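Macrophage migration inhibitory factor (Oncomelania hupensis, PDB 6LR3) belongs to the macrophage migration inhibitory factor family, small cytokine-like proteins whose beta-alpha-beta subunits assemble into a trimer. Local coordinates at residues B[29-34]-B[74-79]; B[78-83]-B[97-102]; B[58-63]-B[82-87]. One frame throughout, in Å; residues are numbered along the deposited sequence.

Interaction 1 (B[29-34]-B[74-79])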
ATOM      1  N   LYS B  29       8.013  -0.006  20.899  1.00 17.18           N
ATOM      2  CA  LYS B  29       8.080  -0.885  22.098  1.00 19.09           C
ATOM      3  C   LYS B  29       7.528  -2.258  21.736  1.00 19.32           C
ATOM      4  O   LYS B  29       8.166  -3.264  22.083  1.00 21.03           O
ATOM      5  CB  LYS B  29       7.301  -0.277  23.256  1.00 21.36           C
ATOM      6  CG  LYS B  29       7.960   0.963  23.834  1.00 31.78           C
ATOM      7  CD  LYS B  29       7.256   1.445  25.085  1.00 36.15           C
ATOM      8  CE  LYS B  29       6.957   2.940  25.175  1.00 43.12           C
ATOM      9  NZ  LYS B  29       8.189   3.757  25.099  1.00 43.41           N
ATOM     10  N   ALA B  30       6.368  -2.315  21.071  1.00 17.05           N
ATOM     11  CA  ALA B  30       5.703  -3.595  20.762  1.00 17.41           C
ATOM     12  C   ALA B  30       6.576  -4.443  19.844  1.00 17.77           C
ATOM     13  O   ALA B  30       6.667  -5.643  20.080  1.00 19.23           O
ATOM     14  CB  ALA B  30       4.331  -3.353  20.188  1.00 18.45           C
ATOM     15  N   LEU B  31       7.161  -3.863  18.807  1.00 17.30           N
ATOM     16  CA  LEU B  31       7.925  -4.617  17.783  1.00 17.19           C
ATOM     17  C   LEU B  31       9.388  -4.778  18.202  1.00 18.45           C
ATOM     18  O   LEU B  31      10.085  -5.526  17.536  1.00 17.13           O
ATOM     19  CB  LEU B  31       7.843  -3.892  16.439  1.00 16.21           C
ATOM     20  CG  LEU B  31       6.431  -3.916  15.836  1.00 16.65           C
ATOM     21  CD1 LEU B  31       6.332  -3.004  14.621  1.00 16.62           C
ATOM     22  CD2 LEU B  31       6.021  -5.310  15.427  1.00 17.73           C
ATOM     23  N   GLN B  32       9.831  -4.075  19.263  1.00 18.82           N
ATOM     24  CA  GLN B  32      11.254  -4.099  19.694  1.00 20.85           C
ATOM     25  C   GLN B  32      12.147  -3.882  18.480  1.00 20.44           C
ATOM     26  O   GLN B  32      13.089  -4.683  18.222  1.00 20.21           O
ATOM     27  CB  GLN B  32      11.561  -5.430  20.387  1.00 24.34           C
ATOM     28  CG  GLN B  32      10.761  -5.634  21.657  1.00 31.01           C
ATOM     29  CD  GLN B  32      11.389  -4.874  22.779  1.00 45.67           C
ATOM     30  OE1 GLN B  32      12.448  -5.300  23.280  1.00 47.62           O
ATOM     31  NE2 GLN B  32      10.750  -3.751  23.158  1.00 59.42           N
ATOM     32  N   LYS B  33      11.908  -2.781  17.777  1.00 18.50           N
ATOM     33  CA  LYS B  33      12.730  -2.328  16.637  1.00 20.30           C
ATOM     34  C   LYS B  33      13.240  -0.942  16.973  1.00 19.17           C
ATOM     35  O   LYS B  33      12.606  -0.216  17.764  1.00 18.20           O
ATOM     36  CB  LYS B  33      11.867  -2.308  15.363  1.00 21.26           C
ATOM     37  CG  LYS B  33      11.518  -3.680  14.834  1.00 23.88           C
ATOM     38  CD  LYS B  33      12.727  -4.324  14.168  1.00 26.00           C
ATOM     39  CE  LYS B  33      12.329  -5.623  13.533  1.00 29.40           C
ATOM     40  NZ  LYS B  33      13.488  -6.228  12.858  1.00 31.90           N
ATOM     41  N   PRO B  34      14.360  -0.500  16.372  1.00 17.04           N
ATOM     42  CA  PRO B  34      14.876   0.839  16.625  1.00 18.72           C
ATOM     43  C   PRO B  34      13.815   1.854  16.192  1.00 16.60           C
ATOM     44  O   PRO B  34      13.290   1.746  15.090  1.00 16.51           O
ATOM     45  CB  PRO B  34      16.144   0.931  15.792  1.00 18.37           C
ATOM     46  CG  PRO B  34      16.541  -0.515  15.574  1.00 20.20           C
ATOM     47  CD  PRO B  34      15.231  -1.267  15.464  1.00 19.09           C
ATOM     48  N   LEU B  74      -2.188 -10.370  17.635  1.00 17.78           N
ATOM     49  CA  LEU B  74      -3.426 -10.106  18.393  1.00 18.53           C
ATOM     50  C   LEU B  74      -3.165  -9.028  19.437  1.00 17.39           C
ATOM     51  O   LEU B  74      -3.996  -8.143  19.574  1.00 17.38           O
ATOM     52  CB  LEU B  74      -3.932 -11.390  19.043  1.00 19.42           C
ATOM     53  CG  LEU B  74      -5.183 -11.183  19.893  1.00 21.74           C
ATOM     54  CD1 LEU B  74      -6.308 -10.583  19.084  1.00 22.29           C
ATOM     55  CD2 LEU B  74      -5.646 -12.468  20.519  1.00 22.33           C
ATOM     56  N   ALA B  75      -2.058  -9.107  20.170  1.00 18.02           N
ATOM     57  CA  ALA B  75      -1.728  -8.156  21.259  1.00 18.24           C
ATOM     58  C   ALA B  75      -1.579  -6.762  20.651  1.00 17.77           C
ATOM     59  O   ALA B  75      -2.120  -5.787  21.196  1.00 17.72           O
ATOM     60  CB  ALA B  75      -0.462  -8.578  21.970  1.00 18.74           C
ATOM     61  N   MET B  76      -0.862  -6.655  19.537  1.00 16.77           N
ATOM     62  CA  MET B  76      -0.608  -5.359  18.888  1.00 17.04           C
ATOM     63  C   MET B  76      -1.917  -4.858  18.307  1.00 15.64           C
ATOM     64  O   MET B  76      -2.157  -3.672  18.421  1.00 16.52           O
ATOM     65  CB  MET B  76       0.454  -5.480  17.805  1.00 18.83           C
ATOM     66  CG  MET B  76       1.802  -5.598  18.434  1.00 19.75           C
ATOM     67  SD  MET B  76       3.118  -5.645  17.199  1.00 23.68           S
ATOM     68  CE  MET B  76       2.923  -7.220  16.394  1.00 23.09           C
ATOM     69  N   ALA B  77      -2.728  -5.717  17.696  1.00 15.10           N
ATOM     70  CA  ALA B  77      -4.022  -5.295  17.135  1.00 16.62           C
ATOM     71  C   ALA B  77      -4.857  -4.640  18.246  1.00 17.09           C
ATOM     72  O   ALA B  77      -5.406  -3.577  18.020  1.00 14.57           O
ATOM     73  CB  ALA B  77      -4.722  -6.448  16.493  1.00 16.66           C
ATOM     74  N   ARG B  78      -4.972  -5.274  19.405  1.00 16.93           N
ATOM     75  CA  ARG B  78      -5.815  -4.767  20.516  1.00 18.97           C
ATOM     76  C   ARG B  78      -5.258  -3.414  20.961  1.00 17.88           C
ATOM     77  O   ARG B  78      -6.061  -2.485  21.199  1.00 16.75           O
ATOM     78  CB  ARG B  78      -5.939  -5.807  21.637  1.00 22.62           C
ATOM     79  CG  ARG B  78      -6.716  -7.053  21.231  1.00 26.92           C
ATOM     80  CD  ARG B  78      -7.103  -7.924  22.434  1.00 36.77           C
ATOM     81  NE  ARG B  78      -8.124  -7.117  23.098  1.00 49.05           N
ATOM     82  CZ  ARG B  78      -9.453  -7.163  22.885  1.00 53.11           C
ATOM     83  NH1 ARG B  78      -9.971  -8.126  22.138  1.00 42.78           N
ATOM     84  NH2 ARG B  78     -10.256  -6.249  23.438  1.00 47.70           N
ATOM     85  N   ASP B  79      -3.940  -3.284  21.088  1.00 17.11           N
ATOM     86  CA  ASP B  79      -3.296  -2.025  21.529  1.00 18.45           C
ATOM     87  C   ASP B  79      -3.513  -0.948  20.474  1.00 15.89           C
ATOM     88  O   ASP B  79      -3.808   0.185  20.851  1.00 15.93           O
ATOM     89  CB  ASP B  79      -1.822  -2.251  21.821  1.00 20.53           C
ATOM     90  CG  ASP B  79      -1.578  -2.956  23.144  1.00 24.34           C
ATOM     91  OD1 ASP B  79      -2.537  -3.055  23.956  1.00 26.05           O
ATOM     92  OD2 ASP B  79      -0.464  -3.411  23.328  1.00 23.84           O
TER
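A30 and L31 meet M76 without a flat group between them. Beside the contact, the amide of Q32 has K29 O nearly in its plane, 8° out. Q32 NE2 donates to K29 O at 2.8 Å and approaches a lone pair of that oxygen in the carbonyl plane. The bond is fairly straight, at 168°. Q32 has already left the helix with positive phi, and its side chain folds back onto the last turn.

The contact itself is apolar. M76 leans from helix 70-88 toward helix 19-31. These are the two helices that lie side by side on the beta sheet of the MIF subunit. M76 CG faces the methyl of A30, with A30 CB to M76 CG at 3.8 Å. Further out, M76 SD lies against one leucine branch, 3.4 Å from L31 CD2. The M76 chain bends at its last torsion (chi3 -70°), and M76 CE stays within 3.8 Å of L31 CD2. The two side chains cross at about a right angle.

L31 also rests on V62 and C64 of the sheet, and M76 on F99 and on M27 of helix 19-31. R67 donates hydrogen bonds to L31 O and Q32 O, where the helix ends. A30, at the outer side of the contact, is exposed.

Interaction 2 (B[78-83]-B[97-102]). With SO4 (sulfate ion), chain M.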
ATOM      1  N   ARG B  78      -4.972  -5.274  19.405  1.00 16.93           N
ATOM      2  CA  ARG B  78      -5.815  -4.767  20.516  1.00 18.97           C
ATOM      3  C   ARG B  78      -5.258  -3.414  20.961  1.00 17.88           C
ATOM      4  O   ARG B  78      -6.061  -2.485  21.199  1.00 16.75           O
ATOM      5  CB  ARG B  78      -5.939  -5.807  21.637  1.00 22.62           C
ATOM      6  CG  ARG B  78      -6.716  -7.053  21.231  1.00 26.92           C
ATOM      7  CD  ARG B  78      -7.103  -7.924  22.434  1.00 36.77           C
ATOM      8  NE  ARG B  78      -8.124  -7.117  23.098  1.00 49.05           N
ATOM      9  CZ  ARG B  78      -9.453  -7.163  22.885  1.00 53.11           C
ATOM     10  NH1 ARG B  78      -9.971  -8.126  22.138  1.00 42.78           N
ATOM     11  NH2 ARG B  78     -10.256  -6.249  23.438  1.00 47.70           N
ATOM     12  N   ASP B  79      -3.940  -3.284  21.088  1.00 17.11           N
ATOM     13  CA  ASP B  79      -3.296  -2.025  21.529  1.00 18.45           C
ATOM     14  C   ASP B  79      -3.513  -0.948  20.474  1.00 15.89           C
ATOM     15  O   ASP B  79      -3.808   0.185  20.851  1.00 15.93           O
ATOM     16  CB  ASP B  79      -1.822  -2.251  21.821  1.00 20.53           C
ATOM     17  CG  ASP B  79      -1.578  -2.956  23.144  1.00 24.34           C
ATOM     18  OD1 ASP B  79      -2.537  -3.055  23.956  1.00 26.05           O
ATOM     19  OD2 ASP B  79      -0.464  -3.411  23.328  1.00 23.84           O
ATOM     20  N   MET B  80      -3.355  -1.284  19.194  1.00 14.48           N
ATOM     21  CA  MET B  80      -3.612  -0.314  18.093  1.00 15.14           C
ATOM     22  C   MET B  80      -5.089   0.070  18.101  1.00 15.28           C
ATOM     23  O   MET B  80      -5.384   1.260  18.004  1.00 14.45           O
ATOM     24  CB  MET B  80      -3.204  -0.914  16.745  1.00 15.46           C
ATOM     25  CG  MET B  80      -1.730  -1.019  16.619  1.00 16.48           C
ATOM     26  SD  MET B  80      -1.217  -1.931  15.100  1.00 16.46           S
ATOM     27  CE  MET B  80      -1.749  -0.752  13.863  1.00 16.51           C
ATOM     28  N   GLU B  81      -5.997  -0.891  18.197  1.00 16.05           N
ATOM     29  CA  GLU B  81      -7.439  -0.587  18.253  1.00 14.97           C
ATOM     30  C   GLU B  81      -7.678   0.403  19.391  1.00 15.21           C
ATOM     31  O   GLU B  81      -8.388   1.385  19.178  1.00 15.10           O
ATOM     32  CB  GLU B  81      -8.255  -1.846  18.489  1.00 15.64           C
ATOM     33  CG  GLU B  81      -8.379  -2.703  17.249  1.00 15.38           C
ATOM     34  CD  GLU B  81      -9.041  -4.044  17.588  1.00 18.76           C
ATOM     35  OE1 GLU B  81      -9.201  -4.329  18.807  1.00 18.56           O
ATOM     36  OE2 GLU B  81      -9.407  -4.755  16.635  1.00 17.32           O
ATOM     37  N   ASP B  82      -7.107   0.138  20.562  1.00 15.60           N
ATOM     38  CA  ASP B  82      -7.371   1.021  21.732  1.00 15.29           C
ATOM     39  C   ASP B  82      -6.935   2.454  21.392  1.00 14.85           C
ATOM     40  O   ASP B  82      -7.659   3.413  21.757  1.00 15.20           O
ATOM     41  CB  ASP B  82      -6.663   0.527  22.982  1.00 15.53           C
ATOM     42  CG  ASP B  82      -7.248  -0.729  23.584  1.00 18.97           C
ATOM     43  OD1 ASP B  82      -8.279  -1.212  23.120  1.00 18.14           O
ATOM     44  OD2 ASP B  82      -6.634  -1.212  24.520  1.00 22.30           O
ATOM     45  N   MET B  83      -5.767   2.602  20.766  1.00 16.53           N
ATOM     46  CA  MET B  83      -5.255   3.940  20.408  1.00 15.18           C
ATOM     47  C   MET B  83      -6.160   4.553  19.336  1.00 15.40           C
ATOM     48  O   MET B  83      -6.415   5.743  19.400  1.00 14.89           O
ATOM     49  CB  MET B  83      -3.804   3.847  19.911  1.00 16.63           C
ATOM     50  CG  MET B  83      -3.219   5.181  19.713  1.00 17.53           C
ATOM     51  SD  MET B  83      -1.444   5.082  19.454  1.00 20.97           S
ATOM     52  CE  MET B  83      -0.837   4.547  21.042  1.00 24.77           C
ATOM     53  N   ILE B  97      -6.847  -4.454  10.783  1.00 14.43           N
ATOM     54  CA  ILE B  97      -5.371  -4.277  10.735  1.00 14.11           C
ATOM     55  C   ILE B  97      -4.762  -5.507  10.073  1.00 14.54           C
ATOM     56  O   ILE B  97      -5.064  -6.617  10.476  1.00 15.87           O
ATOM     57  CB  ILE B  97      -4.775  -4.033  12.134  1.00 13.66           C
ATOM     58  CG1 ILE B  97      -5.474  -2.896  12.878  1.00 14.50           C
ATOM     59  CG2 ILE B  97      -3.279  -3.819  12.004  1.00 14.34           C
ATOM     60  CD1 ILE B  97      -5.218  -2.877  14.374  1.00 14.56           C
ATOM     61  N   ARG B  98      -3.921  -5.292   9.078  1.00 13.89           N
ATOM     62  CA  ARG B  98      -3.180  -6.371   8.412  1.00 14.31           C
ATOM     63  C   ARG B  98      -1.720  -6.270   8.839  1.00 14.98           C
ATOM     64  O   ARG B  98      -1.111  -5.203   8.766  1.00 14.34           O
ATOM     65  CB  ARG B  98      -3.311  -6.280   6.903  1.00 14.31           C
ATOM     66  CG  ARG B  98      -2.519  -7.326   6.153  1.00 14.96           C
ATOM     67  CD  ARG B  98      -2.729  -7.200   4.668  1.00 15.02           C
ATOM     68  NE  ARG B  98      -1.695  -7.993   4.050  1.00 15.90           N
ATOM     69  CZ  ARG B  98      -1.046  -7.701   2.949  1.00 17.89           C
ATOM     70  NH1 ARG B  98      -1.379  -6.659   2.211  1.00 19.29           N
ATOM     71  NH2 ARG B  98      -0.032  -8.473   2.582  1.00 19.31           N
ATOM     72  N   PHE B  99      -1.179  -7.408   9.252  1.00 14.79           N
ATOM     73  CA  PHE B  99       0.229  -7.583   9.649  1.00 14.56           C
ATOM     74  C   PHE B  99       0.954  -8.205   8.453  1.00 14.66           C
ATOM     75  O   PHE B  99       0.536  -9.227   7.947  1.00 13.81           O
ATOM     76  CB  PHE B  99       0.283  -8.398  10.933  1.00 15.90           C
ATOM     77  CG  PHE B  99      -0.386  -7.686  12.083  1.00 15.92           C
ATOM     78  CD1 PHE B  99       0.344  -6.820  12.873  1.00 15.28           C
ATOM     79  CD2 PHE B  99      -1.740  -7.823  12.314  1.00 15.83           C
ATOM     80  CE1 PHE B  99      -0.273  -6.130  13.912  1.00 16.01           C
ATOM     81  CE2 PHE B  99      -2.348  -7.127  13.350  1.00 16.47           C
ATOM     82  CZ  PHE B  99      -1.615  -6.284  14.139  1.00 16.28           C
ATOM     83  N   ILE B 100       2.000  -7.535   7.986  1.00 14.31           N
ATOM     84  CA  ILE B 100       2.713  -7.858   6.724  1.00 15.49           C
ATOM     85  C   ILE B 100       4.171  -8.168   7.040  1.00 15.11           C
ATOM     86  O   ILE B 100       4.981  -7.273   7.280  1.00 14.51           O
ATOM     87  CB  ILE B 100       2.576  -6.724   5.704  1.00 16.20           C
ATOM     88  CG1 ILE B 100       1.114  -6.309   5.505  1.00 14.46           C
ATOM     89  CG2 ILE B 100       3.253  -7.151   4.404  1.00 16.71           C
ATOM     90  CD1 ILE B 100       0.908  -5.198   4.513  1.00 15.72           C
ATOM     91  N   PRO B 101       4.544  -9.455   7.010  1.00 17.37           N
ATOM     92  CA  PRO B 101       5.929  -9.867   7.231  1.00 17.57           C
ATOM     93  C   PRO B 101       6.771  -9.464   6.028  1.00 16.62           C
ATOM     94  O   PRO B 101       6.315  -9.599   4.898  1.00 18.12           O
ATOM     95  CB  PRO B 101       5.891 -11.395   7.360  1.00 20.29           C
ATOM     96  CG  PRO B 101       4.462 -11.831   7.036  1.00 23.89           C
ATOM     97  CD  PRO B 101       3.628 -10.595   6.801  1.00 19.87           C
ATOM     98  N   VAL B 102       7.915  -8.856   6.291  1.00 15.87           N
ATOM     99  CA  VAL B 102       8.841  -8.392   5.230  1.00 16.37           C
ATOM    100  C   VAL B 102      10.130  -9.188   5.325  1.00 17.14           C
ATOM    101  O   VAL B 102      10.733  -9.222   6.382  1.00 16.63           O
ATOM    102  CB  VAL B 102       9.114  -6.893   5.369  1.00 16.10           C
ATOM    103  CG1 VAL B 102      10.085  -6.430   4.277  1.00 15.78           C
ATOM    104  CG2 VAL B 102       7.820  -6.115   5.368  1.00 17.02           C
TER
HETATM  105  S   SO4 M 201       1.656  -5.795   0.251  1.00 27.41           S
HETATM  106  O1  SO4 M 201       0.222  -5.658   0.321  1.00 28.45           O
HETATM  107  O2  SO4 M 201       2.133  -5.107  -0.941  1.00 30.53           O
HETATM  108  O3  SO4 M 201       2.010  -7.139   0.209  1.00 23.49           O
HETATM  109  O4  SO4 M 201       2.216  -5.134   1.387  1.00 31.84           O
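R98 NH1 is gripped twice while its neighbours on the strand, I97 and F99, meet M80 of the helix. It donates to sulfate O1 at 2.7 Å, with an N-H...O angle of 159°, and forms a salt bridge with E63 of the second subunit. R98 NH2 adds a weak bond to sulfate O3. R98 CG is anti to the backbone N (chi1 177°), and the extended chain carries the guanidinium away from the helix. I100 CD1 lies 3.5 Å above the centre of its plane. O1 sits at its edge. NH1 of R98 in both other subunits also binds this sulfate, so three arginines share one anion, probably taken from the crystallisation liquor.

The side of the strand that faces the helix is apolar. M80 CB touches the tip of I97, with I97 CD1 at 3.7 Å. The M80 chain bends at chi3 (68°), and M80 CE comes to 3.9 Å from I97 CG2. M80 SD also makes a Met-aromatic contact with F99. It lies 5.4 Å from the F99 ring centroid, in an oblique position. E81 brings only CG near I97 CD1. Its carboxylate turns to R92 and to the backbone N of G111 of the second subunit.

Helix 70-88 and strand 95-101 belong to one beta-alpha-beta unit, and their local axes approach to 10.7 Å. M80 also reaches M26 and M27 of helix 19-31 and V62 of strand 58-64. Strand 95-101 is outermost in its sheet within the chain; there I97 and R98 pair antiparallel with a strand of the second subunit, and the sheet runs on.

Interaction 3 (B[58-63]-B[82-87])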
ATOM      1  N   VAL B  58     -11.151   2.490  10.034  1.00 14.41           N
ATOM      2  CA  VAL B  58      -9.670   2.409   9.852  1.00 13.77           C
ATOM      3  C   VAL B  58      -9.344   1.078   9.210  1.00 14.03           C
ATOM      4  O   VAL B  58      -9.779   0.047   9.714  1.00 13.27           O
ATOM      5  CB  VAL B  58      -8.908   2.492  11.189  1.00 15.43           C
ATOM      6  CG1 VAL B  58      -7.417   2.325  10.944  1.00 16.79           C
ATOM      7  CG2 VAL B  58      -9.227   3.761  11.951  1.00 18.14           C
ATOM      8  N   PHE B  59      -8.520   1.124   8.178  1.00 12.13           N
ATOM      9  CA  PHE B  59      -7.736  -0.031   7.717  1.00 12.85           C
ATOM     10  C   PHE B  59      -6.284   0.345   7.904  1.00 12.76           C
ATOM     11  O   PHE B  59      -5.821   1.319   7.301  1.00 13.01           O
ATOM     12  CB  PHE B  59      -8.034  -0.390   6.264  1.00 13.05           C
ATOM     13  CG  PHE B  59      -7.120  -1.473   5.767  1.00 13.61           C
ATOM     14  CD1 PHE B  59      -7.073  -2.684   6.419  1.00 14.06           C
ATOM     15  CD2 PHE B  59      -6.305  -1.286   4.661  1.00 14.53           C
ATOM     16  CE1 PHE B  59      -6.217  -3.688   6.005  1.00 14.40           C
ATOM     17  CE2 PHE B  59      -5.454  -2.292   4.232  1.00 14.52           C
ATOM     18  CZ  PHE B  59      -5.417  -3.498   4.908  1.00 15.75           C
ATOM     19  N   ALA B  60      -5.575  -0.406   8.739  1.00 13.07           N
ATOM     20  CA  ALA B  60      -4.161  -0.114   9.015  1.00 13.04           C
ATOM     21  C   ALA B  60      -3.317  -1.326   8.623  1.00 12.70           C
ATOM     22  O   ALA B  60      -3.848  -2.456   8.643  1.00 13.40           O
ATOM     23  CB  ALA B  60      -3.963   0.257  10.455  1.00 13.02           C
ATOM     24  N   THR B  61      -2.057  -1.086   8.306  1.00 12.23           N
ATOM     25  CA  THR B  61      -1.100  -2.159   8.010  1.00 12.58           C
ATOM     26  C   THR B  61       0.156  -1.950   8.860  1.00 13.67           C
ATOM     27  O   THR B  61       0.573  -0.815   9.117  1.00 12.41           O
ATOM     28  CB  THR B  61      -0.803  -2.291   6.516  1.00 14.65           C
ATOM     29  OG1 THR B  61      -0.121  -1.132   6.053  1.00 15.10           O
ATOM     30  CG2 THR B  61      -2.059  -2.500   5.696  1.00 14.36           C
ATOM     31  N   VAL B  62       0.764  -3.067   9.215  1.00 14.32           N
ATOM     32  CA  VAL B  62       2.022  -3.121   9.973  1.00 14.95           C
ATOM     33  C   VAL B  62       2.996  -3.962   9.174  1.00 14.45           C
ATOM     34  O   VAL B  62       2.774  -5.134   9.052  1.00 16.79           O
ATOM     35  CB  VAL B  62       1.805  -3.702  11.374  1.00 14.25           C
ATOM     36  CG1 VAL B  62       3.119  -3.803  12.124  1.00 14.02           C
ATOM     37  CG2 VAL B  62       0.766  -2.881  12.145  1.00 13.82           C
ATOM     38  N   GLU B  63       3.969  -3.318   8.544  1.00 13.65           N
ATOM     39  CA  GLU B  63       5.047  -3.976   7.779  1.00 14.09           C
ATOM     40  C   GLU B  63       6.249  -4.085   8.712  1.00 14.92           C
ATOM     41  O   GLU B  63       6.689  -3.068   9.253  1.00 14.36           O
ATOM     42  CB  GLU B  63       5.368  -3.207   6.512  1.00 14.42           C
ATOM     43  CG  GLU B  63       4.250  -3.233   5.479  1.00 16.61           C
ATOM     44  CD  GLU B  63       4.428  -2.220   4.358  1.00 18.13           C
ATOM     45  OE1 GLU B  63       3.981  -1.081   4.549  1.00 18.78           O
ATOM     46  OE2 GLU B  63       5.081  -2.564   3.325  1.00 20.79           O
ATOM     47  N   ASP B  82      -7.107   0.138  20.562  1.00 15.60           N
ATOM     48  CA  ASP B  82      -7.371   1.021  21.732  1.00 15.29           C
ATOM     49  C   ASP B  82      -6.935   2.454  21.392  1.00 14.85           C
ATOM     50  O   ASP B  82      -7.659   3.413  21.757  1.00 15.20           O
ATOM     51  CB  ASP B  82      -6.663   0.527  22.982  1.00 15.53           C
ATOM     52  CG  ASP B  82      -7.248  -0.729  23.584  1.00 18.97           C
ATOM     53  OD1 ASP B  82      -8.279  -1.212  23.120  1.00 18.14           O
ATOM     54  OD2 ASP B  82      -6.634  -1.212  24.520  1.00 22.30           O
ATOM     55  N   MET B  83      -5.767   2.602  20.766  1.00 16.53           N
ATOM     56  CA  MET B  83      -5.255   3.940  20.408  1.00 15.18           C
ATOM     57  C   MET B  83      -6.160   4.553  19.336  1.00 15.40           C
ATOM     58  O   MET B  83      -6.415   5.743  19.400  1.00 14.89           O
ATOM     59  CB  MET B  83      -3.804   3.847  19.911  1.00 16.63           C
ATOM     60  CG  MET B  83      -3.219   5.181  19.713  1.00 17.53           C
ATOM     61  SD  MET B  83      -1.444   5.082  19.454  1.00 20.97           S
ATOM     62  CE  MET B  83      -0.837   4.547  21.042  1.00 24.77           C
ATOM     63  N   PHE B  84      -6.623   3.784  18.357  1.00 15.24           N
ATOM     64  CA  PHE B  84      -7.505   4.309  17.286  1.00 14.64           C
ATOM     65  C   PHE B  84      -8.832   4.727  17.877  1.00 14.39           C
ATOM     66  O   PHE B  84      -9.382   5.733  17.469  1.00 16.35           O
ATOM     67  CB  PHE B  84      -7.748   3.258  16.199  1.00 14.47           C
ATOM     68  CG  PHE B  84      -6.522   2.848  15.426  1.00 16.58           C
ATOM     69  CD1 PHE B  84      -5.371   3.617  15.394  1.00 16.10           C
ATOM     70  CD2 PHE B  84      -6.537   1.662  14.714  1.00 15.12           C
ATOM     71  CE1 PHE B  84      -4.258   3.189  14.675  1.00 18.08           C
ATOM     72  CE2 PHE B  84      -5.439   1.258  13.972  1.00 15.42           C
ATOM     73  CZ  PHE B  84      -4.325   2.045  13.912  1.00 15.64           C
ATOM     74  N   ILE B  85      -9.368   3.928  18.799  1.00 15.11           N
ATOM     75  CA  ILE B  85     -10.650   4.263  19.480  1.00 15.98           C
ATOM     76  C   ILE B  85     -10.460   5.605  20.207  1.00 15.57           C
ATOM     77  O   ILE B  85     -11.268   6.499  20.019  1.00 17.43           O
ATOM     78  CB  ILE B  85     -11.050   3.117  20.425  1.00 17.03           C
ATOM     79  CG1 ILE B  85     -11.489   1.874  19.643  1.00 16.93           C
ATOM     80  CG2 ILE B  85     -12.107   3.579  21.421  1.00 18.24           C
ATOM     81  CD1 ILE B  85     -11.440   0.575  20.438  1.00 18.29           C
ATOM     82  N   GLU B  86      -9.374   5.751  20.966  1.00 16.21           N
ATOM     83  CA  GLU B  86      -9.168   6.949  21.808  1.00 19.02           C
ATOM     84  C   GLU B  86      -8.916   8.163  20.924  1.00 16.76           C
ATOM     85  O   GLU B  86      -9.493   9.223  21.186  1.00 19.29           O
ATOM     86  CB  GLU B  86      -7.999   6.685  22.762  1.00 21.65           C
ATOM     87  CG  GLU B  86      -7.676   7.855  23.632  1.00 25.29           C
ATOM     88  CD  GLU B  86      -7.069   7.338  24.908  1.00 27.96           C
ATOM     89  OE1 GLU B  86      -6.019   6.656  24.775  1.00 32.29           O
ATOM     90  OE2 GLU B  86      -7.693   7.523  25.968  1.00 27.23           O
ATOM     91  N   HIS B  87      -8.055   8.031  19.917  1.00 15.36           N
ATOM     92  CA  HIS B  87      -7.571   9.184  19.116  1.00 17.30           C
ATOM     93  C   HIS B  87      -8.494   9.518  17.932  1.00 18.00           C
ATOM     94  O   HIS B  87      -8.642  10.700  17.620  1.00 20.21           O
ATOM     95  CB  HIS B  87      -6.179   8.910  18.573  1.00 17.83           C
ATOM     96  CG  HIS B  87      -5.026   9.032  19.507  1.00 17.32           C
ATOM     97  ND1 HIS B  87      -4.146  10.108  19.320  1.00 15.73           N
ATOM     98  CD2 HIS B  87      -4.544   8.301  20.551  1.00 15.52           C
ATOM     99  CE1 HIS B  87      -3.191  10.026  20.239  1.00 18.23           C
ATOM    100  NE2 HIS B  87      -3.460   8.973  21.044  1.00 16.53           N
TER
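F84 reaches from helix 70-88 down to V58 and A60 of strand 58-64. Strand and helix are the first two elements of a beta-alpha-beta unit that is completed by strand 95-101. The contact is part of the core where helix packs on sheet in the MIF fold.

The side chain of F84 starts with CB pointing at the strand. CG stands beside the backbone N and anti to the carbonyl carbon (chi1 -65°), which sends the ring on toward the sheet. The first ring atom to touch is CD2. F84 CD2 lies 3.9 Å from V58 CG1. The next atom, CE2, meets both partners. At the tip, F84 CZ sits 3.9 Å from A60 CB. Both methyl groups approach the ring obliquely.

V58 offers one branch. CG1 is anti to its backbone N (chi1 177°), and this places it nearer the ring than CG2. The V58 and F84 side chains cross at about a right angle. A60 has a single methyl to give, and it meets the far end of the ring.

V58 and A60 turn the same face of the strand to the helix. F59, between them, points the other way and packs on V3 of the second subunit. The backbone of V58 hydrogen-bonds with R94 and V96 of the same chain, and that of A60 with V96 and R98. F84 also touches F19 of helix 19-31 and I95 of strand 95-101. No hydrogen bond crosses between the two segments. F84 CE2 bridges the two strand residues, 3.8 Å from V58 CG1 and 3.9 Å from A60 CB.

In the fold
All three interactions use helix 70-88, at successive places along it. Interaction 1 joins it to helix 19-31, beside it on the sheet. Interactions 2 and 3 join it to the sheet it packs on, through the neighbouring strands 95-101 and 58-64. Those strands are linked by R98 N to A60 O and I100 N to V62 O. The touching residues of interactions 2 and 3 are all buried, whereas interaction 1 has one exposed member, A30. Methionines carry interactions 1 and 2, and a phenylalanine carries interaction 3. Interaction 2 differs in that its strand also bears, away from the helix, an arginine that shares a sulfate with the same arginine of the other two subunits.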